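Transcription elongation factor SPT6 (Candida glabrata, PDB 3PJP) binds the phosphorylated C-terminal repeat domain of RNA polymerase II through a tandem SH2 domain and probably acts as a histone H3-H4 chaperone during transcription elongation. Local coordinates at residues L104-G113 and Y136-F147. Sequence-based numbering, arbitrary orientation.
Sequences LTSNEKFKAG and YFSLNYENPGWF
Phe110 pairs in parallel with Phe137, their CA atoms 4.7 Å apart, setting the short edge strand 110-111 beside strand 134-139 in the second mixed sheet of this tandem SH2 domain. With helix 115-128 between them, the two strands form a beta-alpha-beta unit. Two backbone bonds fix the register: Phe137 N to Lys109 O, 2.9 Å, and Lys111 N to Phe137 O, 2.7 Å, the latter almost straight at 173°. Farther along, direct pairing gives way to water: one molecule donates to Lys111 O and Gly113 O and accepts from Leu139 N, while another links Gly113 O to Ser138 OG and Leu139 O.

On the face bearing Phe110 and Phe137, Leu104 of helix 86-105 divides its methyls between two rings. CD1 lies over the Phe137 ring toward its rim. Leu104 CD2 sits squarely over Phe147, 3.3 Å from the Phe147 ring centroid and 6° off the normal, a close approach, and its nearly equal distances to all six ring carbons show that it is centred. Phe110, with CG anti to the backbone N, carries its ring along the neighbouring strand, where Phe110 CZ comes 3.9 Å from Leu139 CG and CE1 reaches the edge of Phe147. Val181, Leu184 and Cys185 of helix 181-191 add to this apolar layer, touching Leu104 or Phe137.

Across the sheet, Lys111 lies over a face of Tyr136 beside helix 115-128, whose Phe121 also meets both residues. Lys111 CG already lies against the ring, and a bend at chi2 (-62°) turns the rest of the chain so that CE comes over the same face; Lys111 NZ makes an off-centre cation-pi contact, 5.0 Å from the Tyr136 ring centroid. Beyond the rim, one water accepts from Lys111 NZ and hydrogen-bonds to Tyr136 OH at 2.8 Å.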
ATOM      1  N   LEU A 104       9.532  -2.989  -1.244  1.00 14.36           N
ATOM      2  CA  LEU A 104       9.265  -2.801  -2.672  1.00 17.95           C
ATOM      3  C   LEU A 104      10.048  -1.642  -3.308  1.00 17.19           C
ATOM      4  O   LEU A 104      10.646  -1.821  -4.370  1.00 17.95           O
ATOM      5  CB  LEU A 104       7.756  -2.734  -2.976  1.00 16.06           C
ATOM      6  CG  LEU A 104       7.340  -2.756  -4.464  1.00 18.50           C
ATOM      7  CD1 LEU A 104       8.034  -3.879  -5.212  1.00 20.69           C
ATOM      8  CD2 LEU A 104       5.829  -2.884  -4.610  1.00 18.64           C
ATOM      9  N   THR A 105      10.071  -0.473  -2.675  1.00 15.63           N
ATOM     10  CA  THR A 105      10.761   0.673  -3.282  1.00 17.89           C
ATOM     11  C   THR A 105      12.280   0.503  -3.321  1.00 18.79           C
ATOM     12  O   THR A 105      12.960   1.160  -4.110  1.00 19.34           O
ATOM     13  CB  THR A 105      10.394   2.024  -2.617  1.00 18.80           C
ATOM     14  OG1 THR A 105      10.885   2.060  -1.269  1.00 17.99           O
ATOM     15  CG2 THR A 105       8.880   2.219  -2.628  1.00 17.51           C
ATOM     16  N   SER A 106      12.806  -0.378  -2.473  1.00 16.95           N
ATOM     17  CA  SER A 106      14.243  -0.629  -2.439  0.50 20.53           C
ATOM     18  C   SER A 106      14.658  -1.646  -3.496  1.00 22.20           C
ATOM     19  O   SER A 106      15.848  -1.878  -3.714  1.00 23.18           O
ATOM     20  CB  SER A 106      14.671  -1.131  -1.056  0.50 18.64           C
ATOM     21  OG  SER A 106      14.123  -2.407  -0.785  0.50 20.90           O
ATOM     22  N   ASN A 107      13.678  -2.248  -4.158  1.00 18.22           N
ATOM     23  CA  ASN A 107      13.976  -3.308  -5.112  1.00 22.55           C
ATOM     24  C   ASN A 107      14.593  -2.782  -6.400  1.00 21.93           C
ATOM     25  O   ASN A 107      14.268  -1.680  -6.847  1.00 21.37           O
ATOM     26  CB  ASN A 107      12.728  -4.117  -5.430  1.00 21.51           C
ATOM     27  CG  ASN A 107      13.064  -5.458  -6.054  1.00 22.28           C
ATOM     28  OD1 ASN A 107      13.081  -5.596  -7.276  1.00 24.48           O
ATOM     29  ND2 ASN A 107      13.373  -6.441  -5.215  1.00 23.08           N
ATOM     30  N   GLU A 108      15.489  -3.559  -6.998  1.00 22.70           N
ATOM     31  CA  GLU A 108      16.165  -3.106  -8.212  1.00 22.30           C
ATOM     32  C   GLU A 108      15.202  -2.871  -9.363  1.00 23.34           C
ATOM     33  O   GLU A 108      15.521  -2.144 -10.312  1.00 26.05           O
ATOM     34  CB  GLU A 108      17.266  -4.080  -8.644  1.00 32.55           C
ATOM     35  CG  GLU A 108      16.798  -5.498  -8.893  1.00 38.07           C
ATOM     36  CD  GLU A 108      17.923  -6.400  -9.372  1.00 53.06           C
ATOM     37  OE1 GLU A 108      18.980  -5.869  -9.783  1.00 48.58           O
ATOM     38  OE2 GLU A 108      17.748  -7.640  -9.336  1.00 61.35           O
ATOM     39  N   LYS A 109      14.025  -3.483  -9.290  1.00 24.05           N
ATOM     40  CA  LYS A 109      13.036  -3.296 -10.339  1.00 23.83           C
ATOM     41  C   LYS A 109      12.007  -2.216 -10.015  1.00 21.50           C
ATOM     42  O   LYS A 109      11.037  -2.036 -10.754  1.00 24.30           O
ATOM     43  CB  LYS A 109      12.358  -4.620 -10.696  1.00 24.45           C
ATOM     44  CG  LYS A 109      13.319  -5.645 -11.281  1.00 31.19           C
ATOM     45  CD  LYS A 109      12.579  -6.788 -11.961  1.00 38.47           C
ATOM     46  CE  LYS A 109      13.552  -7.855 -12.448  1.00 42.18           C
ATOM     47  NZ  LYS A 109      14.302  -8.479 -11.315  1.00 47.95           N
ATOM     48  N   PHE A 110      12.217  -1.481  -8.927  1.00 21.01           N
ATOM     49  CA  PHE A 110      11.351  -0.351  -8.645  1.00 18.96           C
ATOM     50  C   PHE A 110      11.829   0.887  -9.389  1.00 18.86           C
ATOM     51  O   PHE A 110      13.004   1.251  -9.330  1.00 20.32           O
ATOM     52  CB  PHE A 110      11.269  -0.038  -7.144  1.00 19.24           C
ATOM     53  CG  PHE A 110      10.437   1.175  -6.849  1.00 19.16           C
ATOM     54  CD1 PHE A 110       9.053   1.080  -6.790  1.00 22.31           C
ATOM     55  CD2 PHE A 110      11.031   2.418  -6.710  1.00 19.62           C
ATOM     56  CE1 PHE A 110       8.279   2.207  -6.554  1.00 20.78           C
ATOM     57  CE2 PHE A 110      10.263   3.551  -6.463  1.00 22.52           C
ATOM     58  CZ  PHE A 110       8.884   3.441  -6.386  1.00 17.42           C
ATOM     59  N   LYS A 111      10.914   1.533 -10.098  1.00 19.09           N
ATOM     60  CA  LYS A 111      11.248   2.767 -10.803  1.00 21.81           C
ATOM     61  C   LYS A 111      10.571   3.952 -10.151  1.00 20.74           C
ATOM     62  O   LYS A 111       9.367   3.932  -9.887  1.00 22.87           O
ATOM     63  CB  LYS A 111      10.825   2.691 -12.265  1.00 22.21           C
ATOM     64  CG  LYS A 111      11.691   1.797 -13.118  1.00 22.69           C
ATOM     65  CD  LYS A 111      13.120   2.298 -13.173  1.00 27.62           C
ATOM     66  CE  LYS A 111      13.931   1.504 -14.189  1.00 36.33           C
ATOM     67  NZ  LYS A 111      15.368   1.896 -14.188  1.00 41.01           N
ATOM     68  N   ALA A 112      11.356   4.978  -9.864  1.00 22.84           N
ATOM     69  CA  ALA A 112      10.775   6.221  -9.427  1.00 26.91           C
ATOM     70  C   ALA A 112      10.293   6.835 -10.725  1.00 28.62           C
ATOM     71  O   ALA A 112      10.826   6.541 -11.796  1.00 38.03           O
ATOM     72  CB  ALA A 112      11.817   7.102  -8.750  1.00 32.65           C
ATOM     73  N   GLY A 113       9.273   7.665 -10.648  1.00 33.92           N
ATOM     74  CA  GLY A 113       8.757   8.253 -11.863  1.00 29.36           C
ATOM     75  C   GLY A 113       7.345   7.792 -12.133  1.00 22.49           C
ATOM     76  O   GLY A 113       6.851   6.840 -11.523  1.00 20.51           O
ATOM     77  N   TYR A 136       8.745  -3.639 -14.505  1.00 18.77           N
ATOM     78  CA  TYR A 136       9.085  -2.722 -13.424  1.00 19.30           C
ATOM     79  C   TYR A 136       7.879  -2.469 -12.536  1.00 19.53           C
ATOM     80  O   TYR A 136       6.741  -2.594 -12.984  1.00 17.63           O
ATOM     81  CB  TYR A 136       9.583  -1.399 -13.996  1.00 19.15           C
ATOM     82  CG  TYR A 136      10.887  -1.538 -14.733  1.00 22.91           C
ATOM     83  CD1 TYR A 136      12.031  -1.968 -14.076  1.00 26.30           C
ATOM     84  CD2 TYR A 136      10.975  -1.245 -16.089  1.00 30.00           C
ATOM     85  CE1 TYR A 136      13.235  -2.103 -14.751  1.00 31.82           C
ATOM     86  CE2 TYR A 136      12.170  -1.371 -16.769  1.00 32.12           C
ATOM     87  CZ  TYR A 136      13.296  -1.804 -16.097  1.00 31.98           C
ATOM     88  OH  TYR A 136      14.487  -1.933 -16.773  1.00 38.95           O
ATOM     89  N   PHE A 137       8.140  -2.129 -11.273  1.00 18.78           N
ATOM     90  CA  PHE A 137       7.122  -1.622 -10.362  1.00 16.50           C
ATOM     91  C   PHE A 137       7.333  -0.126 -10.228  1.00 16.58           C
ATOM     92  O   PHE A 137       8.471   0.352 -10.276  1.00 17.20           O
ATOM     93  CB  PHE A 137       7.263  -2.268  -8.974  1.00 17.72           C
ATOM     94  CG  PHE A 137       7.150  -3.761  -8.980  1.00 16.04           C
ATOM     95  CD1 PHE A 137       5.910  -4.378  -8.990  1.00 18.53           C
ATOM     96  CD2 PHE A 137       8.287  -4.550  -8.963  1.00 21.34           C
ATOM     97  CE1 PHE A 137       5.806  -5.756  -8.989  1.00 21.19           C
ATOM     98  CE2 PHE A 137       8.187  -5.934  -8.964  1.00 20.73           C
ATOM     99  CZ  PHE A 137       6.952  -6.535  -8.973  1.00 18.25           C
ATOM    100  N   SER A 138       6.238   0.612 -10.071  1.00 15.88           N
ATOM    101  CA  SER A 138       6.305   2.037  -9.765  1.00 12.96           C
ATOM    102  C   SER A 138       5.121   2.459  -8.891  1.00 13.65           C
ATOM    103  O   SER A 138       4.138   1.736  -8.757  1.00 17.42           O
ATOM    104  CB  SER A 138       6.361   2.860 -11.061  1.00 15.10           C
ATOM    105  OG  SER A 138       5.194   2.654 -11.828  1.00 17.55           O
ATOM    106  N   LEU A 139       5.222   3.628  -8.261  1.00 12.96           N
ATOM    107  CA  LEU A 139       4.171   4.075  -7.370  1.00 15.30           C
ATOM    108  C   LEU A 139       2.970   4.634  -8.111  1.00 17.41           C
ATOM    109  O   LEU A 139       3.111   5.381  -9.076  1.00 21.02           O
ATOM    110  CB  LEU A 139       4.713   5.122  -6.400  1.00 17.62           C
ATOM    111  CG  LEU A 139       5.374   4.552  -5.147  1.00 23.20           C
ATOM    112  CD1 LEU A 139       6.173   5.638  -4.424  1.00 30.16           C
ATOM    113  CD2 LEU A 139       4.319   3.960  -4.227  1.00 25.51           C
ATOM    114  N   ASN A 140       1.783   4.249  -7.658  1.00 15.66           N
ATOM    115  CA  ASN A 140       0.543   4.833  -8.156  1.00 15.39           C
ATOM    116  C   ASN A 140       0.258   6.082  -7.337  1.00 18.15           C
ATOM    117  O   ASN A 140      -0.214   6.006  -6.206  1.00 17.69           O
ATOM    118  CB  ASN A 140      -0.608   3.827  -8.029  1.00 19.85           C
ATOM    119  CG  ASN A 140      -1.892   4.297  -8.721  1.00 17.38           C
ATOM    120  OD1 ASN A 140      -2.194   5.499  -8.768  1.00 18.79           O
ATOM    121  ND2 ASN A 140      -2.651   3.349  -9.260  1.00 18.43           N
ATOM    122  N   TYR A 141       0.540   7.240  -7.918  1.00 19.34           N
ATOM    123  CA  TYR A 141       0.476   8.471  -7.147  1.00 17.32           C
ATOM    124  C   TYR A 141      -0.944   8.981  -6.947  1.00 17.98           C
ATOM    125  O   TYR A 141      -1.194   9.814  -6.079  1.00 25.66           O
ATOM    126  CB  TYR A 141       1.369   9.548  -7.768  1.00 19.80           C
ATOM    127  CG  TYR A 141       2.845   9.224  -7.686  1.00 25.04           C
ATOM    128  CD1 TYR A 141       3.508   8.636  -8.755  1.00 28.07           C
ATOM    129  CD2 TYR A 141       3.573   9.489  -6.533  1.00 34.36           C
ATOM    130  CE1 TYR A 141       4.855   8.329  -8.683  1.00 33.83           C
ATOM    131  CE2 TYR A 141       4.920   9.185  -6.447  1.00 36.21           C
ATOM    132  CZ  TYR A 141       5.556   8.604  -7.524  1.00 39.89           C
ATOM    133  OH  TYR A 141       6.900   8.296  -7.450  1.00 42.45           O
ATOM    134  N   GLU A 142      -1.883   8.487  -7.741  1.00 21.76           N
ATOM    135  CA  GLU A 142      -3.262   8.944  -7.620  1.00 26.02           C
ATOM    136  C   GLU A 142      -4.110   8.048  -6.727  1.00 26.45           C
ATOM    137  O   GLU A 142      -5.213   8.417  -6.330  1.00 26.32           O
ATOM    138  CB  GLU A 142      -3.901   9.095  -9.003  1.00 28.91           C
ATOM    139  CG  GLU A 142      -3.310  10.244  -9.826  1.00 39.75           C
ATOM    140  CD  GLU A 142      -1.940   9.911 -10.390  1.00 42.59           C
ATOM    141  OE1 GLU A 142      -1.120  10.837 -10.581  1.00 41.00           O
ATOM    142  OE2 GLU A 142      -1.690   8.715 -10.649  1.00 38.00           O
ATOM    143  N   ASN A 143      -3.594   6.866  -6.413  1.00 21.69           N
ATOM    144  CA  ASN A 143      -4.304   5.944  -5.547  1.00 20.28           C
ATOM    145  C   ASN A 143      -3.324   5.440  -4.509  1.00 20.62           C
ATOM    146  O   ASN A 143      -2.738   4.375  -4.679  1.00 17.80           O
ATOM    147  CB  ASN A 143      -4.867   4.777  -6.355  1.00 20.82           C
ATOM    148  CG  ASN A 143      -5.761   5.242  -7.481  1.00 27.86           C
ATOM    149  OD1 ASN A 143      -6.982   5.269  -7.350  1.00 28.48           O
ATOM    150  ND2 ASN A 143      -5.151   5.650  -8.581  1.00 26.52           N
ATOM    151  N   PRO A 144      -3.110   6.228  -3.444  1.00 19.56           N
ATOM    152  CA  PRO A 144      -2.047   5.928  -2.483  1.00 17.12           C
ATOM    153  C   PRO A 144      -2.126   4.524  -1.908  1.00 20.80           C
ATOM    154  O   PRO A 144      -3.174   4.076  -1.438  1.00 24.56           O
ATOM    155  CB  PRO A 144      -2.281   6.955  -1.367  1.00 24.64           C
ATOM    156  CG  PRO A 144      -2.950   8.094  -2.048  1.00 28.13           C
ATOM    157  CD  PRO A 144      -3.835   7.463  -3.092  1.00 27.90           C
ATOM    158  N   GLY A 145      -0.999   3.837  -1.954  1.00 16.57           N
ATOM    159  CA  GLY A 145      -0.922   2.475  -1.474  1.00 14.46           C
ATOM    160  C   GLY A 145      -0.921   1.454  -2.586  1.00 17.83           C
ATOM    161  O   GLY A 145      -0.715   0.283  -2.323  1.00 18.09           O
ATOM    162  N   TRP A 146      -1.153   1.898  -3.819  1.00 16.51           N
ATOM    163  CA  TRP A 146      -1.094   0.998  -4.978  1.00 13.36           C
ATOM    164  C   TRP A 146       0.223   1.195  -5.709  1.00 14.26           C
ATOM    165  O   TRP A 146       0.848   2.250  -5.616  1.00 17.41           O
ATOM    166  CB  TRP A 146      -2.254   1.239  -5.947  1.00 12.92           C
ATOM    167  CG  TRP A 146      -3.586   0.729  -5.474  1.00 12.76           C
ATOM    168  CD1 TRP A 146      -4.477   1.379  -4.675  1.00 12.49           C
ATOM    169  CD2 TRP A 146      -4.176  -0.527  -5.793  1.00 13.40           C
ATOM    170  NE1 TRP A 146      -5.589   0.601  -4.469  1.00 15.99           N
ATOM    171  CE2 TRP A 146      -5.429  -0.576  -5.153  1.00 13.44           C
ATOM    172  CE3 TRP A 146      -3.767  -1.620  -6.563  1.00 12.62           C
ATOM    173  CZ2 TRP A 146      -6.272  -1.680  -5.252  1.00 15.08           C
ATOM    174  CZ3 TRP A 146      -4.602  -2.721  -6.648  1.00 17.33           C
ATOM    175  CH2 TRP A 146      -5.838  -2.743  -5.993  1.00 14.98           C
ATOM    176  N   PHE A 147       0.623   0.152  -6.433  1.00 14.10           N
ATOM    177  CA  PHE A 147       1.776   0.172  -7.301  1.00 13.99           C
ATOM    178  C   PHE A 147       1.304  -0.251  -8.692  1.00 15.98           C
ATOM    179  O   PHE A 147       0.334  -1.019  -8.836  1.00 13.20           O
ATOM    180  CB  PHE A 147       2.823  -0.833  -6.829  1.00 16.83           C
ATOM    181  CG  PHE A 147       3.482  -0.456  -5.539  1.00 23.94           C
ATOM    182  CD1 PHE A 147       4.698   0.206  -5.540  1.00 22.76           C
ATOM    183  CD2 PHE A 147       2.888  -0.765  -4.332  1.00 33.71           C
ATOM    184  CE1 PHE A 147       5.316   0.559  -4.350  1.00 23.81           C
ATOM    185  CE2 PHE A 147       3.500  -0.415  -3.135  1.00 35.11           C
ATOM    186  CZ  PHE A 147       4.715   0.250  -3.153  1.00 22.33           C
TER
HETATM  187  O   HOH W   1       7.296   5.499  -9.031  1.00 22.02           O
HETATM  188  O   HOH W   2      16.481  -0.845 -15.142  1.00 43.90           O
HETATM  189  O   HOH W   3       4.434   5.418 -11.464  1.00 20.31           O